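Local coordinates for protein uronate isomerase (PDB 2Q01) that catalyses the interconversion of D-glucuronate with D-fructuronate, and of galacturonate with tagaturonate, in pentose and glucuronate metabolism, at residues T59-L73 / P96-F110. Numbering follows the deposited sequence.
Sequences TDLLLAPDHYLFRML and PREAWRVFASHFYLF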
ATOM      1  N   THR B  59      12.283  34.554  -9.573  1.00 61.45           N
ATOM      2  CA  THR B  59      12.967  33.733  -8.583  1.00 61.13           C
ATOM      3  C   THR B  59      12.322  33.861  -7.197  1.00 62.13           C
ATOM      4  O   THR B  59      12.019  32.852  -6.556  1.00 61.67           O
ATOM      5  CB  THR B  59      14.467  34.082  -8.545  1.00 59.70           C
ATOM      6  OG1 THR B  59      15.038  33.793  -9.825  1.00 61.16           O
ATOM      7  CG2 THR B  59      15.202  33.276  -7.480  1.00 61.54           C
ATOM      8  N   ASP B  60      12.084  35.095  -6.758  1.00 62.37           N
ATOM      9  CA  ASP B  60      11.494  35.351  -5.442  1.00 64.88           C
ATOM     10  C   ASP B  60      10.052  34.878  -5.274  1.00 61.76           C
ATOM     11  O   ASP B  60       9.598  34.662  -4.154  1.00 64.52           O
ATOM     12  CB  ASP B  60      11.605  36.831  -5.075  1.00 65.80           C
ATOM     13  CG  ASP B  60      12.759  37.106  -4.137  1.00 87.89           C
ATOM     14  OD1 ASP B  60      12.502  37.617  -3.025  1.00 97.85           O
ATOM     15  OD2 ASP B  60      13.917  36.795  -4.499  1.00 98.23           O
ATOM     16  N   LEU B  61       9.345  34.711  -6.387  1.00 62.93           N
ATOM     17  CA  LEU B  61       7.945  34.314  -6.357  1.00 62.32           C
ATOM     18  C   LEU B  61       7.767  32.810  -6.573  1.00 63.53           C
ATOM     19  O   LEU B  61       6.954  32.167  -5.897  1.00 61.73           O
ATOM     20  CB  LEU B  61       7.155  35.113  -7.402  1.00 61.63           C
ATOM     21  CG  LEU B  61       5.669  34.824  -7.627  1.00 65.35           C
ATOM     22  CD1 LEU B  61       4.822  35.310  -6.466  1.00 65.92           C
ATOM     23  CD2 LEU B  61       5.208  35.452  -8.921  1.00 60.49           C
ATOM     24  N   LEU B  62       8.532  32.254  -7.509  1.00 60.28           N
ATOM     25  CA  LEU B  62       8.327  30.872  -7.937  1.00 58.63           C
ATOM     26  C   LEU B  62       9.393  29.907  -7.432  1.00 56.69           C
ATOM     27  O   LEU B  62       9.073  28.794  -7.023  1.00 56.64           O
ATOM     28  CB  LEU B  62       8.223  30.786  -9.468  1.00 55.68           C
ATOM     29  CG  LEU B  62       7.066  31.523 -10.154  1.00 56.56           C
ATOM     30  CD1 LEU B  62       7.408  31.810 -11.603  1.00 47.45           C
ATOM     31  CD2 LEU B  62       5.757  30.743 -10.050  1.00 55.54           C
ATOM     32  N   LEU B  63      10.650  30.341  -7.457  1.00 58.78           N
ATOM     33  CA  LEU B  63      11.784  29.451  -7.211  1.00 59.43           C
ATOM     34  C   LEU B  63      12.242  29.385  -5.748  1.00 63.71           C
ATOM     35  O   LEU B  63      12.310  28.297  -5.170  1.00 62.46           O
ATOM     36  CB  LEU B  63      12.950  29.816  -8.139  1.00 54.55           C
ATOM     37  CG  LEU B  63      14.293  29.091  -7.998  1.00 57.66           C
ATOM     38  CD1 LEU B  63      14.180  27.570  -8.175  1.00 58.51           C
ATOM     39  CD2 LEU B  63      15.278  29.673  -8.996  1.00 67.46           C
ATOM     40  N   ALA B  64      12.564  30.541  -5.169  1.00 63.14           N
ATOM     41  CA  ALA B  64      13.121  30.622  -3.814  1.00 61.36           C
ATOM     42  C   ALA B  64      12.218  30.150  -2.655  1.00 65.51           C
ATOM     43  O   ALA B  64      12.704  29.443  -1.772  1.00 74.65           O
ATOM     44  CB  ALA B  64      13.686  32.025  -3.536  1.00 53.95           C
ATOM     45  N   PRO B  65      10.919  30.531  -2.638  1.00 66.79           N
ATOM     46  CA  PRO B  65      10.160  30.063  -1.477  1.00 69.71           C
ATOM     47  C   PRO B  65       9.525  28.665  -1.607  1.00 77.23           C
ATOM     48  O   PRO B  65       8.932  28.177  -0.639  1.00 83.22           O
ATOM     49  CB  PRO B  65       9.072  31.128  -1.332  1.00 72.53           C
ATOM     50  CG  PRO B  65       8.822  31.596  -2.720  1.00 66.71           C
ATOM     51  CD  PRO B  65      10.077  31.357  -3.529  1.00 65.97           C
ATOM     52  N   ASP B  66       9.640  28.028  -2.774  1.00 76.28           N
ATOM     53  CA  ASP B  66       8.973  26.741  -3.006  1.00 72.33           C
ATOM     54  C   ASP B  66       9.903  25.544  -2.813  1.00 67.55           C
ATOM     55  O   ASP B  66      10.784  25.281  -3.644  1.00 59.36           O
ATOM     56  CB  ASP B  66       8.309  26.699  -4.388  1.00 71.41           C
ATOM     57  CG  ASP B  66       7.324  25.542  -4.538  1.00 76.75           C
ATOM     58  OD1 ASP B  66       7.058  25.135  -5.687  1.00 80.79           O
ATOM     59  OD2 ASP B  66       6.807  25.039  -3.516  1.00 89.06           O
ATOM     60  N   HIS B  67       9.675  24.813  -1.720  1.00 63.37           N
ATOM     61  CA  HIS B  67      10.514  23.671  -1.354  1.00 59.09           C
ATOM     62  C   HIS B  67      10.337  22.445  -2.249  1.00 53.42           C
ATOM     63  O   HIS B  67      11.260  21.648  -2.369  1.00 51.12           O
ATOM     64  CB  HIS B  67      10.396  23.318   0.143  1.00 59.38           C
ATOM     65  CG  HIS B  67       9.005  22.995   0.594  1.00 72.05           C
ATOM     66  ND1 HIS B  67       8.477  21.723   0.529  1.00 83.13           N
ATOM     67  CD2 HIS B  67       8.039  23.774   1.138  1.00 86.29           C
ATOM     68  CE1 HIS B  67       7.243  21.735   1.001  1.00 88.46           C
ATOM     69  NE2 HIS B  67       6.952  22.968   1.377  1.00 91.74           N
ATOM     70  N   TYR B  68       9.170  22.316  -2.888  1.00 53.22           N
ATOM     71  CA  TYR B  68       8.928  21.276  -3.902  1.00 50.76           C
ATOM     72  C   TYR B  68       9.931  21.372  -5.051  1.00 52.86           C
ATOM     73  O   TYR B  68      10.367  20.350  -5.596  1.00 51.87           O
ATOM     74  CB  TYR B  68       7.519  21.401  -4.490  1.00 58.59           C
ATOM     75  CG  TYR B  68       6.396  20.908  -3.613  1.00 67.41           C
ATOM     76  CD1 TYR B  68       5.828  21.734  -2.640  1.00 83.04           C
ATOM     77  CD2 TYR B  68       5.877  19.623  -3.773  1.00 68.33           C
ATOM     78  CE1 TYR B  68       4.785  21.287  -1.834  1.00 84.72           C
ATOM     79  CE2 TYR B  68       4.833  19.165  -2.974  1.00 80.04           C
ATOM     80  CZ  TYR B  68       4.292  20.003  -2.007  1.00 84.65           C
ATOM     81  OH  TYR B  68       3.259  19.559  -1.214  1.00 79.74           O
ATOM     82  N   LEU B  69      10.287  22.605  -5.409  1.00 47.13           N
ATOM     83  CA  LEU B  69      11.193  22.861  -6.519  1.00 50.62           C
ATOM     84  C   LEU B  69      12.656  22.675  -6.152  1.00 50.12           C
ATOM     85  O   LEU B  69      13.352  21.901  -6.811  1.00 57.66           O
ATOM     86  CB  LEU B  69      10.953  24.250  -7.128  1.00 46.80           C
ATOM     87  CG  LEU B  69       9.594  24.492  -7.799  1.00 47.95           C
ATOM     88  CD1 LEU B  69       9.598  25.825  -8.520  1.00 46.98           C
ATOM     89  CD2 LEU B  69       9.194  23.367  -8.759  1.00 43.21           C
ATOM     90  N   PHE B  70      13.128  23.355  -5.107  1.00 49.79           N
ATOM     91  CA  PHE B  70      14.548  23.244  -4.769  1.00 49.81           C
ATOM     92  C   PHE B  70      15.001  21.890  -4.192  1.00 44.93           C
ATOM     93  O   PHE B  70      16.176  21.559  -4.279  1.00 51.78           O
ATOM     94  CB  PHE B  70      15.124  24.471  -4.021  1.00 50.28           C
ATOM     95  CG  PHE B  70      14.512  24.758  -2.669  1.00 46.69           C
ATOM     96  CD1 PHE B  70      13.735  25.897  -2.487  1.00 46.14           C
ATOM     97  CD2 PHE B  70      14.781  23.952  -1.562  1.00 47.69           C
ATOM     98  CE1 PHE B  70      13.188  26.202  -1.241  1.00 43.79           C
ATOM     99  CE2 PHE B  70      14.234  24.244  -0.311  1.00 37.85           C
ATOM    100  CZ  PHE B  70      13.442  25.372  -0.150  1.00 43.62           C
ATOM    101  N   ARG B  71      14.070  21.131  -3.624  1.00 45.94           N
ATOM    102  CA  ARG B  71      14.336  19.742  -3.267  1.00 37.04           C
ATOM    103  C   ARG B  71      14.961  18.982  -4.434  1.00 45.80           C
ATOM    104  O   ARG B  71      16.097  18.513  -4.347  1.00 49.34           O
ATOM    105  CB  ARG B  71      13.047  19.048  -2.819  1.00 40.98           C
ATOM    106  CG  ARG B  71      12.836  19.045  -1.314  1.00 53.30           C
ATOM    107  CD  ARG B  71      11.540  18.343  -0.940  1.00 52.83           C
ATOM    108  NE  ARG B  71      11.480  16.985  -1.474  1.00 39.21           N
ATOM    109  CZ  ARG B  71      11.770  15.893  -0.774  1.00 42.63           C
ATOM    110  NH1 ARG B  71      11.689  14.697  -1.341  1.00 64.38           N
ATOM    111  NH2 ARG B  71      12.143  15.997   0.495  1.00 38.34           N
ATOM    112  N   MET B  72      14.210  18.866  -5.524  1.00 40.28           N
ATOM    113  CA  MET B  72      14.674  18.157  -6.720  1.00 43.29           C
ATOM    114  C   MET B  72      16.044  18.623  -7.168  1.00 35.86           C
ATOM    115  O   MET B  72      16.901  17.809  -7.499  1.00 43.92           O
ATOM    116  CB  MET B  72      13.714  18.345  -7.903  1.00 40.17           C
ATOM    117  CG  MET B  72      12.698  17.240  -8.151  1.00 38.29           C
ATOM    118  SD  MET B  72      13.274  15.575  -8.551  1.00 39.73           S
ATOM    119  CE  MET B  72      14.838  15.845  -9.343  1.00 48.67           C
ATOM    120  N   LEU B  73      16.238  19.937  -7.197  1.00 36.45           N
ATOM    121  CA  LEU B  73      17.511  20.488  -7.622  1.00 34.21           C
ATOM    122  C   LEU B  73      18.608  20.137  -6.622  1.00 36.61           C
ATOM    123  O   LEU B  73      19.650  19.622  -7.025  1.00 33.36           O
ATOM    124  CB  LEU B  73      17.410  21.991  -7.904  1.00 42.82           C
ATOM    125  CG  LEU B  73      16.904  22.321  -9.318  1.00 31.88           C
ATOM    126  CD1 LEU B  73      15.425  22.613  -9.324  1.00 32.52           C
ATOM    127  CD2 LEU B  73      17.644  23.505  -9.890  1.00 42.58           C
ATOM    128  N   PRO B  96      19.501  36.949  -9.047  1.00 57.41           N
ATOM    129  CA  PRO B  96      18.190  36.328  -9.280  1.00 54.65           C
ATOM    130  C   PRO B  96      18.017  35.763 -10.688  1.00 52.81           C
ATOM    131  O   PRO B  96      17.347  34.746 -10.859  1.00 56.03           O
ATOM    132  CB  PRO B  96      17.210  37.485  -9.057  1.00 47.18           C
ATOM    133  CG  PRO B  96      17.898  38.363  -8.104  1.00 49.33           C
ATOM    134  CD  PRO B  96      19.349  38.308  -8.492  1.00 55.88           C
ATOM    135  N   ARG B  97      18.627  36.419 -11.675  1.00 55.23           N
ATOM    136  CA  ARG B  97      18.604  35.958 -13.058  1.00 55.44           C
ATOM    137  C   ARG B  97      19.385  34.659 -13.207  1.00 53.36           C
ATOM    138  O   ARG B  97      18.941  33.741 -13.900  1.00 58.35           O
ATOM    139  CB  ARG B  97      19.184  37.031 -13.979  1.00 64.13           C
ATOM    140  CG  ARG B  97      18.769  36.913 -15.432  1.00 63.38           C
ATOM    141  CD  ARG B  97      19.460  37.978 -16.260  1.00 63.56           C
ATOM    142  NE  ARG B  97      18.595  38.478 -17.322  1.00 67.79           N
ATOM    143  CZ  ARG B  97      17.826  39.559 -17.218  1.00 73.29           C
ATOM    144  NH1 ARG B  97      17.071  39.933 -18.239  1.00 86.14           N
ATOM    145  NH2 ARG B  97      17.811  40.270 -16.098  1.00 73.99           N
ATOM    146  N   GLU B  98      20.539  34.583 -12.545  1.00 53.31           N
ATOM    147  CA  GLU B  98      21.370  33.380 -12.576  1.00 58.49           C
ATOM    148  C   GLU B  98      20.742  32.215 -11.816  1.00 56.24           C
ATOM    149  O   GLU B  98      20.895  31.061 -12.216  1.00 60.42           O
ATOM    150  CB  GLU B  98      22.787  33.662 -12.057  1.00 64.49           C
ATOM    151  CG  GLU B  98      23.717  34.331 -13.077  1.00 82.74           C
ATOM    152  CD  GLU B  98      23.947  33.500 -14.343  1.00 92.82           C
ATOM    153  OE1 GLU B  98      24.044  34.103 -15.431  1.00 91.22           O
ATOM    154  OE2 GLU B  98      24.034  32.254 -14.259  1.00 89.25           O
ATOM    155  N   ALA B  99      20.046  32.523 -10.722  1.00 48.59           N
ATOM    156  CA  ALA B  99      19.277  31.525  -9.979  1.00 48.31           C
ATOM    157  C   ALA B  99      18.202  30.896 -10.864  1.00 45.41           C
ATOM    158  O   ALA B  99      18.063  29.670 -10.905  1.00 47.59           O
ATOM    159  CB  ALA B  99      18.659  32.145  -8.727  1.00 42.12           C
ATOM    160  N   TRP B 100      17.473  31.750 -11.584  1.00 41.57           N
ATOM    161  CA  TRP B 100      16.463  31.335 -12.552  1.00 36.49           C
ATOM    162  C   TRP B 100      17.054  30.536 -13.715  1.00 41.03           C
ATOM    163  O   TRP B 100      16.425  29.602 -14.204  1.00 43.44           O
ATOM    164  CB  TRP B 100      15.707  32.548 -13.091  1.00 40.44           C
ATOM    165  CG  TRP B 100      14.581  32.169 -13.998  1.00 44.97           C
ATOM    166  CD1 TRP B 100      14.594  32.148 -15.365  1.00 42.96           C
ATOM    167  CD2 TRP B 100      13.282  31.718 -13.602  1.00 58.74           C
ATOM    168  NE1 TRP B 100      13.381  31.718 -15.844  1.00 47.74           N
ATOM    169  CE2 TRP B 100      12.556  31.450 -14.783  1.00 49.78           C
ATOM    170  CE3 TRP B 100      12.658  31.518 -12.362  1.00 58.93           C
ATOM    171  CZ2 TRP B 100      11.237  30.991 -14.761  1.00 48.18           C
ATOM    172  CZ3 TRP B 100      11.344  31.066 -12.342  1.00 53.71           C
ATOM    173  CH2 TRP B 100      10.651  30.808 -13.535  1.00 51.76           C
ATOM    174  N   ARG B 101      18.255  30.914 -14.144  1.00 46.84           N
ATOM    175  CA  ARG B 101      18.978  30.218 -15.208  1.00 52.58           C
ATOM    176  C   ARG B 101      19.291  28.762 -14.847  1.00 53.07           C
ATOM    177  O   ARG B 101      19.200  27.881 -15.705  1.00 57.47           O
ATOM    178  CB  ARG B 101      20.283  30.956 -15.515  1.00 64.16           C
ATOM    179  CG  ARG B 101      20.743  30.893 -16.961  1.00 71.05           C
ATOM    180  CD  ARG B 101      20.173  32.059 -17.757  1.00 92.99           C
ATOM    181  NE  ARG B 101      20.551  33.352 -17.188  1.00 96.03           N
ATOM    182  CZ  ARG B 101      21.627  34.046 -17.542  1.00 92.85           C
ATOM    183  NH1 ARG B 101      22.452  33.583 -18.472  1.00 94.42           N
ATOM    184  NH2 ARG B 101      21.880  35.210 -16.961  1.00 92.57           N
ATOM    185  N   VAL B 102      19.661  28.524 -13.585  1.00 54.14           N
ATOM    186  CA  VAL B 102      19.989  27.180 -13.088  1.00 46.73           C
ATOM    187  C   VAL B 102      18.732  26.312 -13.027  1.00 45.42           C
ATOM    188  O   VAL B 102      18.759  25.146 -13.425  1.00 46.71           O
ATOM    189  CB  VAL B 102      20.698  27.228 -11.702  1.00 54.26           C
ATOM    190  CG1 VAL B 102      20.945  25.825 -11.154  1.00 46.61           C
ATOM    191  CG2 VAL B 102      22.018  27.972 -11.803  1.00 56.80           C
ATOM    192  N   PHE B 103      17.636  26.897 -12.544  1.00 44.13           N
ATOM    193  CA  PHE B 103      16.344  26.219 -12.505  1.00 44.60           C
ATOM    194  C   PHE B 103      15.856  25.836 -13.899  1.00 48.16           C
ATOM    195  O   PHE B 103      15.397  24.709 -14.115  1.00 52.59           O
ATOM    196  CB  PHE B 103      15.294  27.089 -11.815  1.00 40.37           C
ATOM    197  CG  PHE B 103      13.889  26.591 -11.986  1.00 45.74           C
ATOM    198  CD1 PHE B 103      13.477  25.406 -11.380  1.00 47.41           C
ATOM    199  CD2 PHE B 103      12.976  27.298 -12.759  1.00 47.21           C
ATOM    200  CE1 PHE B 103      12.181  24.936 -11.545  1.00 52.10           C
ATOM    201  CE2 PHE B 103      11.677  26.834 -12.927  1.00 53.38           C
ATOM    202  CZ  PHE B 103      11.280  25.652 -12.318  1.00 50.89           C
ATOM    203  N   ALA B 104      15.946  26.788 -14.826  1.00 42.64           N
ATOM    204  CA  ALA B 104      15.524  26.591 -16.207  1.00 41.93           C
ATOM    205  C   ALA B 104      16.304  25.463 -16.871  1.00 41.73           C
ATOM    206  O   ALA B 104      15.710  24.612 -17.545  1.00 43.42           O
ATOM    207  CB  ALA B 104      15.689  27.865 -16.985  1.00 43.90           C
ATOM    208  N   SER B 105      17.620  25.444 -16.639  1.00 32.72           N
ATOM    209  CA  SER B 105      18.520  24.406 -17.172  1.00 43.91           C
ATOM    210  C   SER B 105      18.305  23.034 -16.535  1.00 47.08           C
ATOM    211  O   SER B 105      18.821  22.028 -17.027  1.00 48.83           O
ATOM    212  CB  SER B 105      19.978  24.823 -16.998  1.00 41.53           C
ATOM    213  OG  SER B 105      20.230  26.056 -17.646  1.00 65.14           O
ATOM    214  N   HIS B 106      17.547  23.009 -15.441  1.00 49.90           N
ATOM    215  CA  HIS B 106      17.242  21.782 -14.717  1.00 47.55           C
ATOM    216  C   HIS B 106      15.737  21.513 -14.631  1.00 50.08           C
ATOM    217  O   HIS B 106      15.301  20.662 -13.857  1.00 49.91           O
ATOM    218  CB  HIS B 106      17.854  21.833 -13.316  1.00 46.38           C
ATOM    219  CG  HIS B 106      19.342  21.691 -13.307  1.00 46.21           C
ATOM    220  ND1 HIS B 106      20.189  22.750 -13.067  1.00 45.15           N
ATOM    221  CD2 HIS B 106      20.135  20.613 -13.513  1.00 53.39           C
ATOM    222  CE1 HIS B 106      21.441  22.331 -13.119  1.00 50.55           C
ATOM    223  NE2 HIS B 106      21.436  21.038 -13.391  1.00 63.28           N
ATOM    224  N   PHE B 107      14.955  22.228 -15.437  1.00 45.20           N
ATOM    225  CA  PHE B 107      13.496  22.091 -15.443  1.00 39.57           C
ATOM    226  C   PHE B 107      13.034  20.716 -15.946  1.00 37.41           C
ATOM    227  O   PHE B 107      11.952  20.259 -15.586  1.00 41.55           O
ATOM    228  CB  PHE B 107      12.856  23.241 -16.237  1.00 35.65           C
ATOM    229  CG  PHE B 107      11.351  23.282 -16.171  1.00 46.83           C
ATOM    230  CD1 PHE B 107      10.685  23.215 -14.946  1.00 48.74           C
ATOM    231  CD2 PHE B 107      10.595  23.400 -17.338  1.00 35.21           C
ATOM    232  CE1 PHE B 107       9.291  23.248 -14.885  1.00 47.96           C
ATOM    233  CE2 PHE B 107       9.203  23.442 -17.287  1.00 43.11           C
ATOM    234  CZ  PHE B 107       8.550  23.368 -16.056  1.00 44.01           C
ATOM    235  N   TYR B 108      13.878  20.055 -16.744  1.00 42.92           N
ATOM    236  CA  TYR B 108      13.641  18.681 -17.227  1.00 39.13           C
ATOM    237  C   TYR B 108      13.477  17.641 -16.102  1.00 35.73           C
ATOM    238  O   TYR B 108      12.850  16.601 -16.292  1.00 38.98           O
ATOM    239  CB  TYR B 108      14.767  18.251 -18.186  1.00 38.09           C
ATOM    240  CG  TYR B 108      16.101  17.981 -17.516  1.00 39.79           C
ATOM    241  CD1 TYR B 108      16.969  19.026 -17.204  1.00 51.16           C
ATOM    242  CD2 TYR B 108      16.497  16.681 -17.194  1.00 45.91           C
ATOM    243  CE1 TYR B 108      18.187  18.787 -16.588  1.00 43.76           C
ATOM    244  CE2 TYR B 108      17.719  16.434 -16.577  1.00 40.81           C
ATOM    245  CZ  TYR B 108      18.555  17.495 -16.273  1.00 48.07           C
ATOM    246  OH  TYR B 108      19.767  17.279 -15.662  1.00 54.93           O
ATOM    247  N   LEU B 109      14.040  17.937 -14.934  1.00 42.63           N
ATOM    248  CA  LEU B 109      13.963  17.027 -13.796  1.00 34.30           C
ATOM    249  C   LEU B 109      12.516  16.752 -13.395  1.00 42.68           C
ATOM    250  O   LEU B 109      12.190  15.670 -12.908  1.00 46.43           O
ATOM    251  CB  LEU B 109      14.739  17.593 -12.605  1.00 33.34           C
ATOM    252  CG  LEU B 109      16.142  17.026 -12.379  1.00 23.34           C
ATOM    253  CD1 LEU B 109      16.727  16.503 -13.683  1.00 35.95           C
ATOM    254  CD2 LEU B 109      17.053  18.076 -11.761  1.00 37.81           C
ATOM    255  N   PHE B 110      11.654  17.741 -13.607  1.00 41.51           N
ATOM    256  CA  PHE B 110      10.263  17.674 -13.161  1.00 43.53           C
ATOM    257  C   PHE B 110       9.311  16.910 -14.093  1.00 35.78           C
ATOM    258  O   PHE B 110       8.099  16.922 -13.889  1.00 41.14           O
ATOM    259  CB  PHE B 110       9.750  19.085 -12.869  1.00 34.80           C
ATOM    260  CG  PHE B 110      10.536  19.799 -11.803  1.00 47.66           C
ATOM    261  CD1 PHE B 110      11.549  20.690 -12.142  1.00 51.75           C
ATOM    262  CD2 PHE B 110      10.272  19.568 -10.457  1.00 51.63           C
ATOM    263  CE1 PHE B 110      12.283  21.346 -11.157  1.00 52.37           C
ATOM    264  CE2 PHE B 110      10.998  20.219  -9.465  1.00 31.75           C
ATOM    265  CZ  PHE B 110      12.004  21.109  -9.814  1.00 51.58           C
TER
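The mostly helical region between strands 37-39 and 165-169 of uronate isomerase holds this contact, in which helix 96-105 and its 3-10 tail pack on helices 58-63 and 67-74. At one end the T59 hydroxyl donates to the carbonyl of P96 (OG1 to O 2.7 Å), tilted from the carbonyl plane, while W100 N reaches the same oxygen from the opposite face. With T59 OG1 beside its own backbone N (chi1 -62°), CG2 is left to press on A99 CB at 3.8 Å. An alanine here is likely to leave the first turn of helix 96-105 less firmly tied, because P96 O would lose its second donor and A99 a methyl neighbour.

Further along, L63 lies against helix 96-105, its CD2 3.4 Å from A99 O, and L63 CD1 meets F103 CB and the ring atoms CG and CD1 obliquely. L73 CD1 meets that ring at its edge, near the ring plane (4.0 Å to F103 CD1), and also touches F110 CZ. Its other methyl, CD2, rests on H106 CB. F110 turns its ring edge to the backbone of helix 67-74, CZ lying 3.4 Å from L69 O, while L69 CD2 and M72 CB pack against F110 CE2. The bent chain of M72 carries CE to L109 CG, 3.5 Å away, close to where A407 and Y410 of the second subunit pack. Helix 114-126 adds L119 beside L69 and F103. The axis of segment 96-105 runs at 25° to that of 59-63 and 70° to that of 67-73, and the packed leucines and aromatics form part of the apolar packing of a helical insertion on a TIM-barrel-like amidohydrolase fold.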